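Beta chain (Acipenser persicus, PDB 6IYH) probably binds and carries oxygen through its haem group, as one globin subunit of a four-chain haemoglobin. Local coordinates at residues V80-F84 and V135-L140; V19-A24 and G63-D68; L30-W36 and H104-C108. All blocks are in the same frame, centred on the assembly; numbering follows the deposited sequence. Where two conformers were deposited one is given.

The three contacts illustrate how a globin varies its chemistry with burial while building one haem pocket, whose porphyrin each of them touches. Contact 1, between helix 80-83 and helix 123-142, is a buried apolar contact, with a water between the backbones at its margin. Contacts 2 and 3 are partly buried and both use helix 19-33: its start crosses helix 57-75 through glycines, with a salt bridge on the exposed side, and its end meets helix 100-117 through stacked rings and a water-linked polar group. These two touch directly where Val66 and Leu67 pack on Phe105. Among the three, contact 3 alone is reached by other chains of the assembly.

Contact 1. Residues V80-F84 and V135-L140; sequences VADAF and VIISAL. With HEM (protoporphyrin IX containing Fe), chain D.
Ala139 marks the tight point between helix 80-83 and helix 123-142, its CA only 4.2 Å from Ala81 CA. A side chain of one methyl lets the backbones approach so far: Ala139 CB lies 3.7 Å from Ala81 CA and also meets Val80 CG1 and Phe84 CB. Val80 divides its branches between two neighbours. With CG1 anti to the backbone N (chi1 179°), that methyl is directed at Ala139, while CG2 meets Val135 CG1 at 3.6 Å. The same CG1 also lies over one face of the Phe84 ring, toward the rim. The ring itself reaches deeper and is approached obliquely by two side chains, Leu140 CD2 lying 3.6 Å from Phe84 CD2 and Ile136 CG2 lying 4.0 Å from Phe84 CE2. Ser69 and Ala73 of helix 57-75 add to the packing around this ring.

The solvent side is looser and polar. There a water lies within hydrogen-bonding distance of both Ala81 O (2.7 Å) and Ala139 O, so that it can link two carbonyls that do not meet directly. On the inner side Leu140 turns its other methyl to the haem, CD1 coming 3.4 Å from the vinyl carbon CAB, and Ile136 CG2 approaches CBB. Here the last long helix of the globin fold lines the haem pocket with one flank and packs against the short helix 80-83 with another.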
loop_
_atom_site.group_PDB
_atom_site.type_symbol
_atom_site.label_atom_id
_atom_site.label_comp_id
_atom_site.label_asym_id
_atom_site.label_seq_id
_atom_site.Cartn_x
_atom_site.Cartn_y
_atom_site.Cartn_z
ATOM N N VAL B 80 -15.171 17.048 -3.765
ATOM C CA VAL B 80 -13.745 17.380 -3.963
ATOM C C VAL B 80 -13.239 16.791 -5.284
ATOM O O VAL B 80 -12.458 17.439 -5.971
ATOM C CB VAL B 80 -12.911 16.843 -2.801
ATOM C CG1 VAL B 80 -11.419 17.150 -2.963
ATOM C CG2 VAL B 80 -13.402 17.360 -1.477
ATOM N N ALA B 81 -13.687 15.587 -5.681
ATOM C CA ALA B 81 -13.255 14.971 -7.002
ATOM C C ALA B 81 -13.423 15.932 -8.173
ATOM O O ALA B 81 -12.473 16.226 -8.917
ATOM C CB ALA B 81 -14.009 13.661 -7.290
ATOM N N ASP B 82 -14.632 16.486 -8.307
ATOM C CA ASP B 82 -14.888 17.471 -9.402
ATOM C C ASP B 82 -13.945 18.701 -9.327
ATOM O O ASP B 82 -13.284 19.112 -10.290
ATOM C CB ASP B 82 -16.403 17.920 -9.426
ATOM C CG ASP B 82 -16.663 19.227 -10.302
ATOM O OD1 ASP B 82 -16.502 20.377 -9.783
ATOM O OD2 ASP B 82 -17.031 19.103 -11.516
ATOM N N ALA B 83 -13.854 19.274 -8.142
ATOM C CA ALA B 83 -13.056 20.463 -7.932
ATOM C C ALA B 83 -11.529 20.210 -8.163
ATOM O O ALA B 83 -10.778 21.096 -8.640
ATOM C CB ALA B 83 -13.316 20.918 -6.513
ATOM N N PHE B 84 -11.091 18.978 -7.873
ATOM C CA PHE B 84 -9.666 18.642 -7.967
ATOM C C PHE B 84 -9.303 17.963 -9.298
ATOM O O PHE B 84 -8.190 17.486 -9.497
ATOM C CB PHE B 84 -9.276 17.783 -6.762
ATOM C CG PHE B 84 -8.702 18.559 -5.573
ATOM C CD1 PHE B 84 -9.141 19.843 -5.200
ATOM C CD2 PHE B 84 -7.733 17.955 -4.767
ATOM C CE1 PHE B 84 -8.604 20.503 -4.066
ATOM C CE2 PHE B 84 -7.182 18.614 -3.636
ATOM C CZ PHE B 84 -7.620 19.874 -3.296
ATOM N N VAL B 135 -10.751 11.795 1.506
ATOM C CA VAL B 135 -11.502 12.294 0.389
ATOM C C VAL B 135 -10.592 13.100 -0.539
ATOM O O VAL B 135 -10.697 12.981 -1.721
ATOM C CB VAL B 135 -12.681 13.152 0.888
ATOM C CG1 VAL B 135 -13.276 13.951 -0.243
ATOM C CG2 VAL B 135 -13.723 12.252 1.552
ATOM N N ILE B 136 -9.646 13.852 0.054
ATOM C CA ILE B 136 -8.655 14.592 -0.755
ATOM C C ILE B 136 -7.757 13.610 -1.542
ATOM O O ILE B 136 -7.472 13.810 -2.734
ATOM C CB ILE B 136 -7.815 15.561 0.112
ATOM C CG1 ILE B 136 -8.688 16.747 0.572
ATOM C CG2 ILE B 136 -6.599 16.050 -0.647
ATOM C CD1 ILE B 136 -8.141 17.533 1.761
ATOM N N ILE B 137 -7.287 12.574 -0.851
ATOM C CA ILE B 137 -6.430 11.594 -1.507
ATOM C C ILE B 137 -7.128 10.910 -2.691
ATOM O O ILE B 137 -6.554 10.724 -3.774
ATOM C CB ILE B 137 -5.967 10.566 -0.495
ATOM C CG1 ILE B 137 -4.964 11.207 0.453
ATOM C CG2 ILE B 137 -5.340 9.355 -1.177
ATOM C CD1 ILE B 137 -4.826 10.482 1.748
ATOM N N SER B 138 -8.337 10.511 -2.445
ATOM C CA SER B 138 -9.123 9.866 -3.468
ATOM C C SER B 138 -9.294 10.849 -4.665
ATOM O O SER B 138 -9.149 10.455 -5.846
ATOM C CB SER B 138 -10.437 9.383 -2.868
ATOM O OG SER B 138 -11.252 8.955 -3.940
ATOM N N ALA B 139 -9.638 12.111 -4.387
ATOM C CA ALA B 139 -9.768 13.111 -5.466
ATOM C C ALA B 139 -8.474 13.314 -6.272
ATOM O O ALA B 139 -8.508 13.482 -7.527
ATOM C CB ALA B 139 -10.243 14.416 -4.914
ATOM N N LEU B 140 -7.312 13.322 -5.574
ATOM C CA LEU B 140 -6.047 13.480 -6.250
ATOM C C LEU B 140 -5.633 12.260 -7.052
ATOM O O LEU B 140 -4.968 12.438 -8.047
ATOM C CB LEU B 140 -4.919 13.822 -5.248
ATOM C CG LEU B 140 -5.058 15.244 -4.752
ATOM C CD1 LEU B 140 -4.093 15.481 -3.613
ATOM C CD2 LEU B 140 -4.744 16.223 -5.886
HETATM C CHA HEM D . 2.197 21.272 -7.090
HETATM C CHB HEM D . -1.530 20.437 -4.181
HETATM C CHC HEM D . 0.565 16.267 -2.834
HETATM C CHD HEM D . 4.210 17.076 -5.886
HETATM C C1A HEM D . 0.997 21.346 -6.422
HETATM C C2A HEM D . 0.160 22.504 -6.476
HETATM C C3A HEM D . -0.856 22.289 -5.660
HETATM C C4A HEM D . -0.669 21.018 -5.052
HETATM C CMA HEM D . -2.023 23.241 -5.389
HETATM C CAA HEM D . 0.348 23.752 -7.320
HETATM C CBA HEM D . -0.437 23.591 -8.620
HETATM C CGA HEM D . -0.359 24.793 -9.551
HETATM O O1A HEM D . 0.708 25.132 -10.102
HETATM O O2A HEM D . -1.379 25.460 -9.801
HETATM C C1B HEM D . -1.282 19.208 -3.534
HETATM C C2B HEM D . -2.169 18.600 -2.579
HETATM C C3B HEM D . -1.527 17.473 -2.156
HETATM C C4B HEM D . -0.323 17.333 -2.963
HETATM C CMB HEM D . -3.487 19.122 -1.983
HETATM C CAB HEM D . -1.896 16.437 -1.167
HETATM C CBB HEM D . -2.846 16.611 -0.230
HETATM C C1C HEM D . 1.774 16.110 -3.470
HETATM C C2C HEM D . 2.722 15.026 -3.335
HETATM C C3C HEM D . 3.758 15.264 -4.227
HETATM C C4C HEM D . 3.403 16.470 -4.979
HETATM C CMC HEM D . 2.582 14.019 -2.249
HETATM C CAC HEM D . 5.038 14.544 -4.445
HETATM C CBC HEM D . 5.423 13.571 -3.606
HETATM C C1D HEM D . 3.951 18.357 -6.405
HETATM C C2D HEM D . 4.905 19.015 -7.281
HETATM C C3D HEM D . 4.348 20.169 -7.676
HETATM C C4D HEM D . 3.072 20.188 -6.958
HETATM C CMD HEM D . 6.235 18.436 -7.770
HETATM C CAD HEM D . 4.940 21.251 -8.567
HETATM C CBD HEM D . 5.924 22.017 -7.634
HETATM C CGD HEM D . 6.667 23.199 -8.236
HETATM O O1D HEM D . 6.192 24.348 -8.201
HETATM O O2D HEM D . 7.797 23.026 -8.685
HETATM N NA HEM D . 0.484 20.473 -5.559
HETATM N NB HEM D . -0.241 18.386 -3.797
HETATM N NC HEM D . 2.219 16.919 -4.506
HETATM N ND HEM D . 2.800 19.047 -6.208
HETATM FE FE HEM D . 1.317 18.714 -5.074
HETATM O O HOH W 1 -10.431 14.470 -9.439
HETATM O O HOH W 2 2.393 19.514 -3.482
#

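Contact 2. Residues V19-A24 and G63-D68; sequences VESVGA and GKTVLD. With HEM (protoporphyrin IX containing Fe), chain D.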
loop_
_atom_site.group_PDB
_atom_site.type_symbol
_atom_site.label_atom_id
_atom_site.label_comp_id
_atom_site.label_asym_id
_atom_site.label_seq_id
_atom_site.Cartn_x
_atom_site.Cartn_y
_atom_site.Cartn_z
ATOM N N VAL B 19 -1.899 28.427 7.755
ATOM C CA VAL B 19 -1.577 27.561 6.585
ATOM C C VAL B 19 -0.098 27.622 6.251
ATOM O O VAL B 19 0.467 26.657 5.715
ATOM C CB VAL B 19 -2.427 27.911 5.340
ATOM C CG1 VAL B 19 -3.892 27.633 5.556
ATOM C CG2 VAL B 19 -2.293 29.387 4.941
ATOM N N GLU B 20 0.592 28.687 6.625
ATOM C CA GLU B 20 2.045 28.775 6.412
ATOM C C GLU B 20 2.825 27.826 7.334
ATOM O O GLU B 20 3.675 27.022 6.895
ATOM C CB GLU B 20 2.524 30.204 6.707
ATOM C CG GLU B 20 2.124 31.150 5.618
ATOM C CD GLU B 20 2.438 32.605 5.923
ATOM O OE1 GLU B 20 3.386 32.876 6.691
ATOM O OE2 GLU B 20 1.714 33.432 5.401
ATOM N N SER B 21 2.497 27.872 8.610
ATOM C CA SER B 21 3.128 27.047 9.560
ATOM C C SER B 21 2.781 25.569 9.419
ATOM O O SER B 21 3.669 24.729 9.357
ATOM C CB SER B 21 2.810 27.553 10.931
ATOM O OG SER B 21 3.360 26.732 11.942
ATOM N N VAL B 22 1.509 25.250 9.373
ATOM C CA VAL B 22 1.078 23.862 9.231
ATOM C C VAL B 22 1.512 23.316 7.874
ATOM O O VAL B 22 1.984 22.210 7.777
ATOM C CB VAL B 22 -0.452 23.735 9.405
ATOM C CG1 VAL B 22 -1.045 22.402 8.938
ATOM C CG2 VAL B 22 -0.750 24.036 10.871
ATOM N N GLY B 23 1.411 24.103 6.834
ATOM C CA GLY B 23 1.752 23.633 5.482
ATOM C C GLY B 23 3.263 23.417 5.370
ATOM O O GLY B 23 3.675 22.359 4.869
ATOM N N ALA B 24 4.079 24.344 5.857
ATOM C CA ALA B 24 5.521 24.146 5.870
ATOM C C ALA B 24 5.879 22.882 6.677
ATOM O O ALA B 24 6.723 22.036 6.250
ATOM C CB ALA B 24 6.261 25.350 6.440
ATOM N N GLY B 63 4.573 24.464 0.834
ATOM C CA GLY B 63 3.732 23.897 1.887
ATOM C C GLY B 63 2.483 24.789 2.091
ATOM O O GLY B 63 1.370 24.286 2.265
ATOM N N LYS B 64 2.680 26.092 2.091
ATOM C CA LYS B 64 1.498 26.991 2.152
ATOM C C LYS B 64 0.557 26.794 0.978
ATOM O O LYS B 64 -0.647 26.760 1.128
ATOM C CB LYS B 64 1.999 28.440 2.236
ATOM C CG LYS B 64 0.926 29.492 2.443
ATOM C CD LYS B 64 1.489 30.915 2.325
ATOM C CE LYS B 64 0.359 31.872 2.669
ATOM N NZ LYS B 64 0.816 33.269 2.927
ATOM N N THR B 65 1.089 26.702 -0.224
ATOM C CA THR B 65 0.254 26.437 -1.424
ATOM C C THR B 65 -0.603 25.172 -1.247
ATOM O O THR B 65 -1.796 25.154 -1.578
ATOM C CB THR B 65 1.162 26.397 -2.678
ATOM O OG1 THR B 65 1.815 27.683 -2.865
ATOM C CG2 THR B 65 0.412 25.995 -3.939
ATOM N N VAL B 66 0.016 24.083 -0.762
ATOM C CA VAL B 66 -0.701 22.830 -0.531
ATOM C C VAL B 66 -1.833 23.031 0.497
ATOM O O VAL B 66 -2.942 22.600 0.264
ATOM C CB VAL B 66 0.260 21.701 -0.082
ATOM C CG1 VAL B 66 -0.543 20.466 0.292
ATOM C CG2 VAL B 66 1.242 21.351 -1.194
ATOM N N LEU B 67 -1.557 23.718 1.602
ATOM C CA LEU B 67 -2.544 23.897 2.632
ATOM C C LEU B 67 -3.702 24.809 2.155
ATOM O O LEU B 67 -4.828 24.558 2.444
ATOM C CB LEU B 67 -1.913 24.324 3.922
ATOM C CG LEU B 67 -1.651 23.211 4.904
ATOM C CD1 LEU B 67 -3.011 22.810 5.496
ATOM C CD2 LEU B 67 -0.960 22.014 4.237
ATOM N N ASP B 68 -3.394 25.792 1.337
ATOM C CA ASP B 68 -4.463 26.579 0.641
ATOM C C ASP B 68 -5.369 25.759 -0.210
ATOM O O ASP B 68 -6.579 25.951 -0.158
ATOM C CB ASP B 68 -3.860 27.740 -0.142
ATOM C CG ASP B 68 -3.346 28.818 0.767
ATOM O OD1 ASP B 68 -3.614 28.718 1.965
ATOM O OD2 ASP B 68 -2.674 29.768 0.276
HETATM C CHA HEM D . 2.197 21.272 -7.090
HETATM C CHB HEM D . -1.530 20.437 -4.181
HETATM C CHC HEM D . 0.565 16.267 -2.834
HETATM C CHD HEM D . 4.210 17.076 -5.886
HETATM C C1A HEM D . 0.997 21.346 -6.422
HETATM C C2A HEM D . 0.160 22.504 -6.476
HETATM C C3A HEM D . -0.856 22.289 -5.660
HETATM C C4A HEM D . -0.669 21.018 -5.052
HETATM C CMA HEM D . -2.023 23.241 -5.389
HETATM C CAA HEM D . 0.348 23.752 -7.320
HETATM C CBA HEM D . -0.437 23.591 -8.620
HETATM C CGA HEM D . -0.359 24.793 -9.551
HETATM O O1A HEM D . 0.708 25.132 -10.102
HETATM O O2A HEM D . -1.379 25.460 -9.801
HETATM C C1B HEM D . -1.282 19.208 -3.534
HETATM C C2B HEM D . -2.169 18.600 -2.579
HETATM C C3B HEM D . -1.527 17.473 -2.156
HETATM C C4B HEM D . -0.323 17.333 -2.963
HETATM C CMB HEM D . -3.487 19.122 -1.983
HETATM C CAB HEM D . -1.896 16.437 -1.167
HETATM C CBB HEM D . -2.846 16.611 -0.230
HETATM C C1C HEM D . 1.774 16.110 -3.470
HETATM C C2C HEM D . 2.722 15.026 -3.335
HETATM C C3C HEM D . 3.758 15.264 -4.227
HETATM C C4C HEM D . 3.403 16.470 -4.979
HETATM C CMC HEM D . 2.582 14.019 -2.249
HETATM C CAC HEM D . 5.038 14.544 -4.445
HETATM C CBC HEM D . 5.423 13.571 -3.606
HETATM C C1D HEM D . 3.951 18.357 -6.405
HETATM C C2D HEM D . 4.905 19.015 -7.281
HETATM C C3D HEM D . 4.348 20.169 -7.676
HETATM C C4D HEM D . 3.072 20.188 -6.958
HETATM C CMD HEM D . 6.235 18.436 -7.770
HETATM C CAD HEM D . 4.940 21.251 -8.567
HETATM C CBD HEM D . 5.924 22.017 -7.634
HETATM C CGD HEM D . 6.667 23.199 -8.236
HETATM O O1D HEM D . 6.192 24.348 -8.201
HETATM O O2D HEM D . 7.797 23.026 -8.685
HETATM N NA HEM D . 0.484 20.473 -5.559
HETATM N NB HEM D . -0.241 18.386 -3.797
HETATM N NC HEM D . 2.219 16.919 -4.506
HETATM N ND HEM D . 2.800 19.047 -6.208
HETATM FE FE HEM D . 1.317 18.714 -5.074
HETATM O O HOH W 2 2.393 19.514 -3.482
#
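Val19, Lys64 and Leu67 bury the most surface where helix 19-33 crosses helix 57-75, the close B/E helix crossing of the globin fold. The short segments pass at 106° with their axes 7.2 Å apart, and paired glycines make that separation possible. Gly23 CA lies 3.3 Å from Gly63 O in a CA-H...O contact, and Gly63 CA answers with a similar one to Gly23 O. A beta carbon on either glycine would run into the opposing carbonyl oxygen.

Leu67 fills the space beside the glycines. Its CD2 presses to 3.4 Å from Gly23 CA, tighter than usual for two carbons, and CD1 meets Val22 CG1, crossing that side chain at about a right angle. Leu67 and Val19 run antiparallel alongside each other, their CB atoms 3.9 Å apart, and Trp14 of helix 4-14 touches both residues. Val19 spans the boundary between this apolar part and the charged margin: CB packs on Leu67, whereas CG2 lies against Asp68 OD1 at 3.3 Å and also approaches Lys64 CG. On its far flank helix 57-75 turns Thr65 and Val66 to the haem, so one short helical segment serves both the crossing and the pocket.

Lys64 closes the exposed side. Leaving with CG anti to the backbone N (chi1 -174°) and extended from there on, its chain runs alongside Glu20 in the same direction, methylene against methylene, with Lys64 CD 3.4 Å from Glu20 CG. At the end of this parallel run Lys64 NZ gives a 2.6 Å salt-bridging hydrogen bond to Glu20 OE2, meeting that oxygen on its anti side, 31° out of the carboxylate plane.

Contact 3. Residues L30-W36 and H104-C108; sequences LLVVYPW and HFGDC. With HEM (protoporphyrin IX containing Fe), chain D; PGO (S-1,2-propanediol), chain E.
Leu30 and Phe105 bring the two backbones nearest, their CA atoms 5.8 Å apart, where helix 19-33 nears its end beside the first half of helix 100-117. Leu30 CD1 rests on Phe105 N and His104 CB, while the Phe105 ring extends on to the haem vinyl group, CD2 lying 3.7 Å from CBB.

Tyr34, just past the helix end, carries the polar half. Its ring forms an offset stack with His104, centroids 4.1 Å apart and planes at 10°. The imidazole is displaced toward the CD1-CE1 side of the tyrosine ring, which leaves His104 CB over the ring centre as a CH-pi contact. Val33 CG1 lies over the other face, toward the rim, and Cys108 SG sits at the edge, 3.8 Å from Tyr34 CE2. An alanine in place of Tyr34 is likely to leave one face of His104 without its stacking partner and the bridging water with one contact fewer.

That water joins Tyr34 OH (2.5 Å) and His104 ND1, and donates to Asp107 OD2 at 2.6 Å. Both oxygens of Asp107 also accept from a propanediol, probably from the crystallisation liquor. The carboxylate, coupled through water to the imidazole, could stabilise a positive charge on His104, if it is protonated, in this region bordered by other subunits.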
loop_
_atom_site.group_PDB
_atom_site.type_symbol
_atom_site.label_atom_id
_atom_site.label_comp_id
_atom_site.label_asym_id
_atom_site.label_seq_id
_atom_site.Cartn_x
_atom_site.Cartn_y
_atom_site.Cartn_z
ATOM N N LEU B 30 7.082 15.439 5.061
ATOM C CA LEU B 30 7.019 14.592 3.934
ATOM C C LEU B 30 8.439 14.344 3.387
ATOM O O LEU B 30 8.864 13.222 3.093
ATOM C CB LEU B 30 6.119 15.146 2.829
ATOM C CG LEU B 30 6.066 14.292 1.591
ATOM C CD1 LEU B 30 5.267 13.045 1.813
ATOM C CD2 LEU B 30 5.561 15.080 0.420
ATOM N N LEU B 31 9.161 15.432 3.199
ATOM C CA LEU B 31 10.493 15.356 2.552
ATOM C C LEU B 31 11.579 14.701 3.430
ATOM O O LEU B 31 12.519 14.033 2.876
ATOM C CB LEU B 31 10.915 16.763 2.130
ATOM C CG LEU B 31 10.046 17.419 1.066
ATOM C CD1 LEU B 31 10.515 18.869 0.929
ATOM C CD2 LEU B 31 10.195 16.683 -0.249
ATOM N N VAL B 32 11.447 14.826 4.747
ATOM C CA VAL B 32 12.380 14.179 5.661
ATOM C C VAL B 32 11.997 12.696 5.856
ATOM O O VAL B 32 12.930 11.807 5.820
ATOM C CB VAL B 32 12.463 14.911 7.031
ATOM C CG1 VAL B 32 13.238 14.064 8.059
ATOM C CG2 VAL B 32 13.075 16.298 6.809
ATOM N N VAL B 33 10.730 12.394 6.113
ATOM C CA VAL B 33 10.367 11.069 6.494
ATOM C C VAL B 33 10.335 10.127 5.277
ATOM O O VAL B 33 10.567 8.920 5.393
ATOM C CB VAL B 33 9.018 11.075 7.260
ATOM C CG1 VAL B 33 8.454 9.702 7.569
ATOM C CG2 VAL B 33 9.114 11.917 8.535
ATOM N N TYR B 34 9.883 10.659 4.131
ATOM C CA TYR B 34 9.788 9.894 2.870
ATOM C C TYR B 34 10.697 10.539 1.857
ATOM O O TYR B 34 10.233 11.094 0.864
ATOM C CB TYR B 34 8.334 9.950 2.455
ATOM C CG TYR B 34 7.384 9.508 3.527
ATOM C CD1 TYR B 34 7.130 8.134 3.800
ATOM C CD2 TYR B 34 6.759 10.450 4.355
ATOM C CE1 TYR B 34 6.217 7.762 4.816
ATOM C CE2 TYR B 34 5.918 10.053 5.365
ATOM C CZ TYR B 34 5.607 8.738 5.574
ATOM O OH TYR B 34 4.717 8.401 6.665
ATOM N N PRO B 35 11.996 10.360 2.019
ATOM C CA PRO B 35 12.927 11.285 1.266
ATOM C C PRO B 35 13.028 11.104 -0.233
ATOM O O PRO B 35 13.461 12.005 -0.990
ATOM C CB PRO B 35 14.261 11.069 1.987
ATOM C CG PRO B 35 14.169 9.768 2.649
ATOM C CD PRO B 35 12.730 9.645 3.068
ATOM N N TRP B 36 12.515 9.986 -0.694
ATOM C CA TRP B 36 12.348 9.757 -2.102
ATOM C C TRP B 36 11.440 10.730 -2.765
ATOM O O TRP B 36 11.616 10.997 -3.941
ATOM C CB TRP B 36 11.912 8.359 -2.391
ATOM C CG TRP B 36 10.701 7.884 -1.635
ATOM C CD1 TRP B 36 9.385 8.032 -2.006
ATOM C CD2 TRP B 36 10.695 7.202 -0.398
ATOM N NE1 TRP B 36 8.585 7.477 -1.080
ATOM C CE2 TRP B 36 9.344 6.961 -0.073
ATOM C CE3 TRP B 36 11.695 6.803 0.507
ATOM C CZ2 TRP B 36 8.979 6.272 1.025
ATOM C CZ3 TRP B 36 11.330 6.154 1.613
ATOM C CH2 TRP B 36 9.968 5.932 1.901
ATOM N N HIS B 104 1.058 9.357 2.217
ATOM C CA HIS B 104 2.147 9.795 3.043
ATOM C C HIS B 104 1.952 11.258 3.478
ATOM O O HIS B 104 2.137 11.616 4.653
ATOM C CB HIS B 104 3.530 9.640 2.380
ATOM C CG HIS B 104 3.869 8.219 2.074
ATOM N ND1 HIS B 104 3.434 7.154 2.854
ATOM C CD2 HIS B 104 4.577 7.669 1.066
ATOM C CE1 HIS B 104 3.896 6.029 2.345
ATOM N NE2 HIS B 104 4.624 6.318 1.291
ATOM N N PHE B 105 1.613 12.130 2.517
ATOM C CA PHE B 105 1.402 13.509 2.864
ATOM C C PHE B 105 0.208 13.687 3.851
ATOM O O PHE B 105 0.309 14.455 4.792
ATOM C CB PHE B 105 1.181 14.411 1.650
ATOM C CG PHE B 105 1.028 15.841 2.041
ATOM C CD1 PHE B 105 2.121 16.607 2.345
ATOM C CD2 PHE B 105 -0.234 16.374 2.321
ATOM C CE1 PHE B 105 2.002 17.929 2.679
ATOM C CE2 PHE B 105 -0.381 17.682 2.732
ATOM C CZ PHE B 105 0.715 18.478 2.920
ATOM N N GLY B 106 -0.862 12.964 3.643
ATOM C CA GLY B 106 -2.011 13.041 4.519
ATOM C C GLY B 106 -1.618 12.632 5.909
ATOM O O GLY B 106 -2.067 13.241 6.888
ATOM N N ASP B 107 -0.803 11.558 6.024
ATOM C CA ASP B 107 -0.332 11.177 7.344
ATOM C C ASP B 107 0.452 12.280 8.000
ATOM O O ASP B 107 0.321 12.505 9.248
ATOM C CB ASP B 107 0.551 9.910 7.268
ATOM C CG ASP B 107 -0.235 8.614 6.937
ATOM O OD1 ASP B 107 -1.480 8.592 7.018
ATOM O OD2 ASP B 107 0.507 7.569 6.719
ATOM N N CYS B 108 1.318 12.980 7.242
ATOM C CA CYS B 108 2.137 14.028 7.812
ATOM C C CYS B 108 1.217 15.169 8.256
ATOM O O CYS B 108 1.428 15.750 9.298
ATOM C CB CYS B 108 3.161 14.594 6.862
ATOM S SG CYS B 108 4.471 13.389 6.435
HETATM C CHA HEM D . 2.197 21.272 -7.090
HETATM C CHB HEM D . -1.530 20.437 -4.181
HETATM C CHC HEM D . 0.565 16.267 -2.834
HETATM C CHD HEM D . 4.210 17.076 -5.886
HETATM C C1A HEM D . 0.997 21.346 -6.422
HETATM C C2A HEM D . 0.160 22.504 -6.476
HETATM C C3A HEM D . -0.856 22.289 -5.660
HETATM C C4A HEM D . -0.669 21.018 -5.052
HETATM C CMA HEM D . -2.023 23.241 -5.389
HETATM C CAA HEM D . 0.348 23.752 -7.320
HETATM C CBA HEM D . -0.437 23.591 -8.620
HETATM C CGA HEM D . -0.359 24.793 -9.551
HETATM O O1A HEM D . 0.708 25.132 -10.102
HETATM O O2A HEM D . -1.379 25.460 -9.801
HETATM C C1B HEM D . -1.282 19.208 -3.534
HETATM C C2B HEM D . -2.169 18.600 -2.579
HETATM C C3B HEM D . -1.527 17.473 -2.156
HETATM C C4B HEM D . -0.323 17.333 -2.963
HETATM C CMB HEM D . -3.487 19.122 -1.983
HETATM C CAB HEM D . -1.896 16.437 -1.167
HETATM C CBB HEM D . -2.846 16.611 -0.230
HETATM C C1C HEM D . 1.774 16.110 -3.470
HETATM C C2C HEM D . 2.722 15.026 -3.335
HETATM C C3C HEM D . 3.758 15.264 -4.227
HETATM C C4C HEM D . 3.403 16.470 -4.979
HETATM C CMC HEM D . 2.582 14.019 -2.249
HETATM C CAC HEM D . 5.038 14.544 -4.445
HETATM C CBC HEM D . 5.423 13.571 -3.606
HETATM C C1D HEM D . 3.951 18.357 -6.405
HETATM C C2D HEM D . 4.905 19.015 -7.281
HETATM C C3D HEM D . 4.348 20.169 -7.676
HETATM C C4D HEM D . 3.072 20.188 -6.958
HETATM C CMD HEM D . 6.235 18.436 -7.770
HETATM C CAD HEM D . 4.940 21.251 -8.567
HETATM C CBD HEM D . 5.924 22.017 -7.634
HETATM C CGD HEM D . 6.667 23.199 -8.236
HETATM O O1D HEM D . 6.192 24.348 -8.201
HETATM O O2D HEM D . 7.797 23.026 -8.685
HETATM N NA HEM D . 0.484 20.473 -5.559
HETATM N NB HEM D . -0.241 18.386 -3.797
HETATM N NC HEM D . 2.219 16.919 -4.506
HETATM N ND HEM D . 2.800 19.047 -6.208
HETATM FE FE HEM D . 1.317 18.714 -5.074
HETATM C C1 PGO E . -1.556 4.619 7.199
HETATM C C2 PGO E . -2.555 5.788 7.329
HETATM C C3 PGO E . -3.919 5.268 7.517
HETATM O O1 PGO E . -0.178 4.990 7.466
HETATM O O2 PGO E . -2.763 6.588 6.154
HETATM O O HOH W 3 2.816 7.061 5.734
HETATM O O HOH W 2 2.393 19.514 -3.482
#